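Local atomic coordinates of epidermal growth factor receptor pathway substrate 8-like protein 1 (Mus musculus, PDB entry 2CY5), a protein that probably acts in signalling downstream of the epidermal growth factor receptor, with a phosphotyrosine-binding (PTB) domain expected to recognise peptide motifs in partner proteins. Residues A[6-18]-A[45-57]. Residues are numbered along the deposited sequence; the frame is centred on the assembly and turned at random.
Sequences ADVSQYHVNHLVT and RVWAQEMLLRVSP. With CA (calcium ion), chain B.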
loop_
_atom_site.group_PDB
_atom_site.type_symbol
_atom_site.label_atom_id
_atom_site.label_comp_id
_atom_site.label_asym_id
_atom_site.label_seq_id
_atom_site.Cartn_x
_atom_site.Cartn_y
_atom_site.Cartn_z
ATOM N N ALA A 6 15.647 -8.928 -21.699
ATOM C CA ALA A 6 15.778 -7.445 -21.785
ATOM C C ALA A 6 15.904 -6.968 -20.370
ATOM O O ALA A 6 15.136 -7.460 -19.526
ATOM C CB ALA A 6 14.545 -6.796 -22.410
ATOM N N ASP A 7 16.873 -6.101 -20.066
ATOM C CA ASP A 7 16.923 -5.731 -18.689
ATOM C C ASP A 7 15.703 -4.946 -18.261
ATOM O O ASP A 7 15.274 -5.140 -17.178
ATOM C CB ASP A 7 18.129 -4.903 -18.346
ATOM C CG ASP A 7 19.377 -5.727 -18.408
ATOM O OD1 ASP A 7 19.373 -7.023 -18.341
ATOM O OD2 ASP A 7 20.349 -5.021 -18.571
ATOM N N VAL A 8 15.248 -4.003 -19.063
ATOM C CA VAL A 8 14.056 -3.175 -18.701
ATOM C C VAL A 8 13.029 -3.348 -19.764
ATOM O O VAL A 8 13.360 -3.180 -21.029
ATOM C CB VAL A 8 14.447 -1.715 -18.700
ATOM C CG1 VAL A 8 13.232 -0.866 -18.406
ATOM C CG2 VAL A 8 15.575 -1.523 -17.713
ATOM N N SER A 9 11.813 -3.779 -19.387
ATOM C CA SER A 9 10.821 -3.875 -20.414
ATOM C C SER A 9 9.573 -3.242 -19.787
ATOM O O SER A 9 9.434 -3.214 -18.500
ATOM C CB SER A 9 10.491 -5.345 -20.694
ATOM O OG SER A 9 11.615 -6.155 -21.013
ATOM N N GLN A 10 8.667 -2.808 -20.631
ATOM C CA GLN A 10 7.301 -2.306 -20.187
ATOM C C GLN A 10 6.176 -2.923 -20.890
ATOM O O GLN A 10 6.263 -3.351 -22.060
ATOM C CB GLN A 10 7.043 -0.848 -20.346
ATOM C CG GLN A 10 8.082 -0.172 -21.124
ATOM C CD GLN A 10 7.773 1.312 -21.210
ATOM O OE1 GLN A 10 8.207 2.104 -20.348
ATOM N NE2 GLN A 10 6.938 1.672 -22.198
ATOM N N TYR A 11 5.059 -2.975 -20.202
ATOM C CA TYR A 11 3.858 -3.573 -20.717
ATOM C C TYR A 11 2.646 -2.700 -20.301
ATOM O O TYR A 11 2.658 -2.035 -19.194
ATOM C CB TYR A 11 3.650 -4.910 -20.045
ATOM C CG TYR A 11 4.862 -5.750 -20.201
ATOM C CD1 TYR A 11 5.853 -5.785 -19.185
ATOM C CD2 TYR A 11 5.040 -6.530 -21.365
ATOM C CE1 TYR A 11 7.009 -6.598 -19.295
ATOM C CE2 TYR A 11 6.196 -7.398 -21.475
ATOM C CZ TYR A 11 7.140 -7.436 -20.461
ATOM O OH TYR A 11 8.206 -8.236 -20.477
ATOM N N HIS A 12 1.707 -2.542 -21.207
ATOM C CA HIS A 12 0.501 -1.856 -20.776
ATOM C C HIS A 12 -0.407 -2.938 -20.158
ATOM O O HIS A 12 -0.545 -4.048 -20.721
ATOM C CB HIS A 12 -0.216 -1.230 -21.921
ATOM C CG HIS A 12 0.514 -0.047 -22.479
ATOM N ND1 HIS A 12 0.059 1.245 -22.313
ATOM C CD2 HIS A 12 1.708 0.038 -23.107
ATOM C CE1 HIS A 12 0.949 2.066 -22.822
ATOM N NE2 HIS A 12 1.957 1.358 -23.308
ATOM N N VAL A 13 -0.998 -2.625 -18.975
ATOM C CA VAL A 13 -1.908 -3.588 -18.399
ATOM C C VAL A 13 -3.075 -2.778 -17.818
ATOM O O VAL A 13 -2.950 -1.568 -17.691
ATOM C CB VAL A 13 -1.212 -4.342 -17.168
ATOM C CG1 VAL A 13 0.022 -5.097 -17.666
ATOM C CG2 VAL A 13 -0.852 -3.323 -16.135
ATOM N N ASN A 14 -4.081 -3.491 -17.352
ATOM C CA ASN A 14 -5.181 -2.857 -16.596
ATOM C C ASN A 14 -5.072 -3.391 -15.174
ATOM O O ASN A 14 -5.217 -4.599 -14.918
ATOM C CB ASN A 14 -6.540 -3.386 -17.161
ATOM C CG ASN A 14 -6.916 -2.656 -18.497
ATOM O OD1 ASN A 14 -6.495 -1.630 -18.720
ATOM N ND2 ASN A 14 -7.652 -3.268 -19.313
ATOM N N HIS A 15 -4.928 -2.506 -14.235
ATOM C CA HIS A 15 -4.942 -3.030 -12.848
ATOM C C HIS A 15 -6.390 -3.356 -12.516
ATOM O O HIS A 15 -7.312 -2.549 -12.846
ATOM C CB HIS A 15 -4.405 -1.872 -11.977
ATOM C CG HIS A 15 -4.636 -2.162 -10.522
ATOM N ND1 HIS A 15 -5.760 -1.712 -9.810
ATOM C CD2 HIS A 15 -3.921 -2.921 -9.646
ATOM C CE1 HIS A 15 -5.713 -2.192 -8.571
ATOM N NE2 HIS A 15 -4.605 -2.924 -8.437
ATOM N N LEU A 16 -6.694 -4.471 -11.915
ATOM C CA LEU A 16 -8.074 -4.780 -11.601
ATOM C C LEU A 16 -8.337 -4.554 -10.088
ATOM O O LEU A 16 -9.317 -3.938 -9.798
ATOM C CB LEU A 16 -8.381 -6.224 -11.865
ATOM C CG LEU A 16 -8.152 -6.542 -13.392
ATOM C CD1 LEU A 16 -8.612 -8.047 -13.596
ATOM C CD2 LEU A 16 -9.113 -5.644 -14.202
ATOM N N VAL A 17 -7.524 -5.092 -9.170
ATOM C CA VAL A 17 -7.817 -4.936 -7.709
ATOM C C VAL A 17 -6.515 -5.287 -6.914
ATOM O O VAL A 17 -5.604 -5.983 -7.457
ATOM C CB VAL A 17 -8.943 -6.045 -7.311
ATOM C CG1 VAL A 17 -8.358 -7.447 -7.069
ATOM C CG2 VAL A 17 -9.573 -5.568 -5.992
ATOM N N THR A 18 -6.342 -4.692 -5.720
ATOM C CA THR A 18 -5.297 -5.036 -4.797
ATOM C C THR A 18 -6.056 -5.300 -3.472
ATOM O O THR A 18 -6.942 -4.444 -3.076
ATOM C CB THR A 18 -4.408 -3.902 -4.635
ATOM O OG1 THR A 18 -3.655 -3.657 -5.842
ATOM C CG2 THR A 18 -3.420 -4.195 -3.448
ATOM N N ARG A 45 -16.665 -4.174 -6.907
ATOM C CA ARG A 45 -15.354 -3.643 -6.428
ATOM C C ARG A 45 -14.236 -3.690 -7.405
ATOM O O ARG A 45 -13.141 -3.308 -7.066
ATOM C CB ARG A 45 -14.877 -4.431 -5.183
ATOM C CG ARG A 45 -16.012 -4.459 -4.114
ATOM C CD ARG A 45 -15.458 -4.369 -2.776
ATOM N NE ARG A 45 -15.399 -5.611 -2.147
ATOM C CZ ARG A 45 -14.619 -5.855 -1.080
ATOM N NH1 ARG A 45 -13.851 -4.888 -0.535
ATOM N NH2 ARG A 45 -14.537 -7.100 -0.597
ATOM N N VAL A 46 -14.461 -4.138 -8.626
ATOM C CA VAL A 46 -13.330 -4.252 -9.543
ATOM C C VAL A 46 -13.518 -3.296 -10.671
ATOM O O VAL A 46 -14.516 -3.411 -11.363
ATOM C CB VAL A 46 -13.284 -5.712 -10.047
ATOM C CG1 VAL A 46 -12.192 -5.914 -11.119
ATOM C CG2 VAL A 46 -13.009 -6.668 -8.851
ATOM N N TRP A 47 -12.604 -2.378 -10.902
ATOM C CA TRP A 47 -12.738 -1.466 -12.037
ATOM C C TRP A 47 -11.331 -1.330 -12.674
ATOM O O TRP A 47 -10.394 -0.932 -12.017
ATOM C CB TRP A 47 -13.247 -0.045 -11.615
ATOM C CG TRP A 47 -14.656 -0.142 -11.015
ATOM C CD1 TRP A 47 -14.980 -0.528 -9.689
ATOM C CD2 TRP A 47 -15.926 -0.100 -11.725
ATOM N NE1 TRP A 47 -16.361 -0.742 -9.568
ATOM C CE2 TRP A 47 -16.959 -0.490 -10.764
ATOM C CE3 TRP A 47 -16.296 0.222 -13.041
ATOM C CZ2 TRP A 47 -18.335 -0.561 -11.125
ATOM C CZ3 TRP A 47 -17.683 0.148 -13.390
ATOM C CH2 TRP A 47 -18.676 -0.235 -12.425
ATOM N N ALA A 48 -11.251 -1.708 -13.945
ATOM C CA ALA A 48 -10.035 -1.715 -14.755
ATOM C C ALA A 48 -9.440 -0.366 -14.936
ATOM O O ALA A 48 -10.079 0.636 -15.367
ATOM C CB ALA A 48 -10.342 -2.426 -16.128
ATOM N N GLN A 49 -8.198 -0.259 -14.584
ATOM C CA GLN A 49 -7.517 1.032 -14.728
ATOM C C GLN A 49 -6.296 0.809 -15.502
ATOM O O GLN A 49 -5.447 0.027 -15.064
ATOM C CB GLN A 49 -7.177 1.587 -13.370
ATOM C CG GLN A 49 -6.372 2.867 -13.420
ATOM C CD GLN A 49 -6.243 3.519 -12.003
ATOM O OE1 GLN A 49 -7.236 3.589 -11.250
ATOM N NE2 GLN A 49 -5.033 4.014 -11.652
ATOM N N GLU A 50 -6.075 1.558 -16.606
ATOM C CA GLU A 50 -4.919 1.271 -17.445
ATOM C C GLU A 50 -3.659 1.781 -16.836
ATOM O O GLU A 50 -3.600 2.826 -16.265
ATOM C CB GLU A 50 -5.115 1.817 -18.909
ATOM C CG GLU A 50 -3.947 1.236 -19.813
ATOM C CD GLU A 50 -4.084 1.694 -21.305
ATOM O OE1 GLU A 50 -5.175 1.411 -21.838
ATOM O OE2 GLU A 50 -3.144 2.307 -21.889
HETATM N N MSE A 51 -2.586 0.985 -16.903
HETATM C CA MSE A 51 -1.336 1.407 -16.311
HETATM C C MSE A 51 -0.189 0.804 -17.120
HETATM O O MSE A 51 -0.331 -0.179 -17.850
HETATM C CB MSE A 51 -1.176 0.784 -14.878
HETATM C CG MSE A 51 -1.819 1.503 -13.781
HETATM SE SE MSE A 51 -1.486 0.509 -12.104
HETATM C CE MSE A 51 -2.776 1.776 -11.206
ATOM N N LEU A 52 0.948 1.374 -16.911
ATOM C CA LEU A 52 2.243 0.915 -17.492
ATOM C C LEU A 52 3.027 0.139 -16.461
ATOM O O LEU A 52 3.467 0.706 -15.464
ATOM C CB LEU A 52 3.122 2.109 -17.787
ATOM C CG LEU A 52 4.054 1.995 -18.988
ATOM C CD1 LEU A 52 3.678 0.886 -19.981
ATOM C CD2 LEU A 52 3.963 3.384 -19.666
ATOM N N LEU A 53 3.256 -1.150 -16.715
ATOM C CA LEU A 53 4.004 -1.985 -15.772
ATOM C C LEU A 53 5.451 -2.189 -16.319
ATOM O O LEU A 53 5.678 -2.654 -17.501
ATOM C CB LEU A 53 3.241 -3.329 -15.540
ATOM C CG LEU A 53 3.873 -4.228 -14.448
ATOM C CD1 LEU A 53 2.992 -5.479 -14.070
ATOM C CD2 LEU A 53 5.168 -4.889 -14.993
ATOM N N ARG A 54 6.412 -1.689 -15.567
ATOM C CA ARG A 54 7.800 -1.760 -15.944
ATOM C C ARG A 54 8.648 -2.721 -15.142
ATOM O O ARG A 54 8.605 -2.753 -13.921
ATOM C CB ARG A 54 8.334 -0.341 -16.000
ATOM C CG ARG A 54 9.802 -0.277 -16.460
ATOM C CD ARG A 54 10.445 1.167 -16.464
ATOM N NE ARG A 54 9.742 2.072 -17.389
ATOM C CZ ARG A 54 9.877 3.413 -17.345
ATOM N NH1 ARG A 54 10.677 4.015 -16.444
ATOM N NH2 ARG A 54 9.207 4.171 -18.189
ATOM N N VAL A 55 9.316 -3.708 -15.810
ATOM C CA VAL A 55 10.168 -4.645 -15.046
ATOM C C VAL A 55 11.627 -4.248 -15.279
ATOM O O VAL A 55 12.038 -4.126 -16.460
ATOM C CB VAL A 55 9.934 -5.983 -15.586
ATOM C CG1 VAL A 55 10.653 -7.000 -14.822
ATOM C CG2 VAL A 55 8.318 -6.285 -15.552
ATOM N N SER A 56 12.376 -3.990 -14.223
ATOM C CA SER A 56 13.799 -3.642 -14.310
ATOM C C SER A 56 14.506 -4.603 -13.509
ATOM O O SER A 56 13.907 -5.408 -12.786
ATOM C CB SER A 56 13.999 -2.232 -13.851
ATOM O OG SER A 56 14.025 -2.209 -12.473
ATOM N N PRO A 57 15.843 -4.641 -13.552
ATOM C CA PRO A 57 16.441 -5.699 -12.739
ATOM C C PRO A 57 16.373 -5.503 -11.213
ATOM O O PRO A 57 16.784 -6.361 -10.535
ATOM C CB PRO A 57 17.944 -5.692 -13.139
ATOM C CG PRO A 57 17.801 -5.153 -14.624
ATOM C CD PRO A 57 16.830 -3.985 -14.443
HETATM CA CA CA B . 13.774 -8.845 -18.126
HETATM O O HOH W 1 13.253 -10.040 -20.078
HETATM O O HOH W 2 15.825 -10.065 -18.553
HETATM O O HOH W 3 14.815 -7.573 -16.334
HETATM O O HOH W 4 12.596 -6.765 -18.214
HETATM O O HOH W 5 -7.386 -1.006 -21.248
HETATM O O HOH W 6 -8.078 -0.428 -10.688
HETATM O O HOH W 7 13.768 -10.647 -16.728
#
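Arg54 and Gln10 lie side by side on the sheet face they share with His12, Leu52 and Glu50. From CB, which sits 4.0 Å from Ser9 O, the arginine runs extended through CG, 3.6 Å from that oxygen, to CD, which rests 4.0 Å from Val8 CG1. A bend at chi3 (-62°) then swings the guanidinium alongside the glutamine amide, the two planes 13° apart. Gln10 OE1 receives NH2 of Arg54 at 3.2 Å, in the guanidinium plane, and a weaker bond from NE. A leucine in place of Arg54 would probably leave Gln10 OE1 without these two donors and its amide freer to turn. Strands 9-18 and 49-55 are antiparallel neighbours in the PTB domain's pleckstrin-homology-like sheet, paired in register from Ser9-Val55 to His15-Gln49; beyond, Leu16 and Val17 form a classic beta bulge opposite Phe111. Midway along this ladder, Leu52 CD1 lies over one face of the His12 imidazole, 3.9 Å from its centroid, while Glu50 OE2 takes a weak bond from ND1 at the ring edge. Tyr11, Val13, Leu53 and Val55 occupy the other face, where Tyr11 CE1 meets Val55 CG2 at 4.0 Å; helix 118-133 covers Tyr11 and Val13, and its Asp125 bonds Tyr11 OH and joins Ala6 O on the calcium ion.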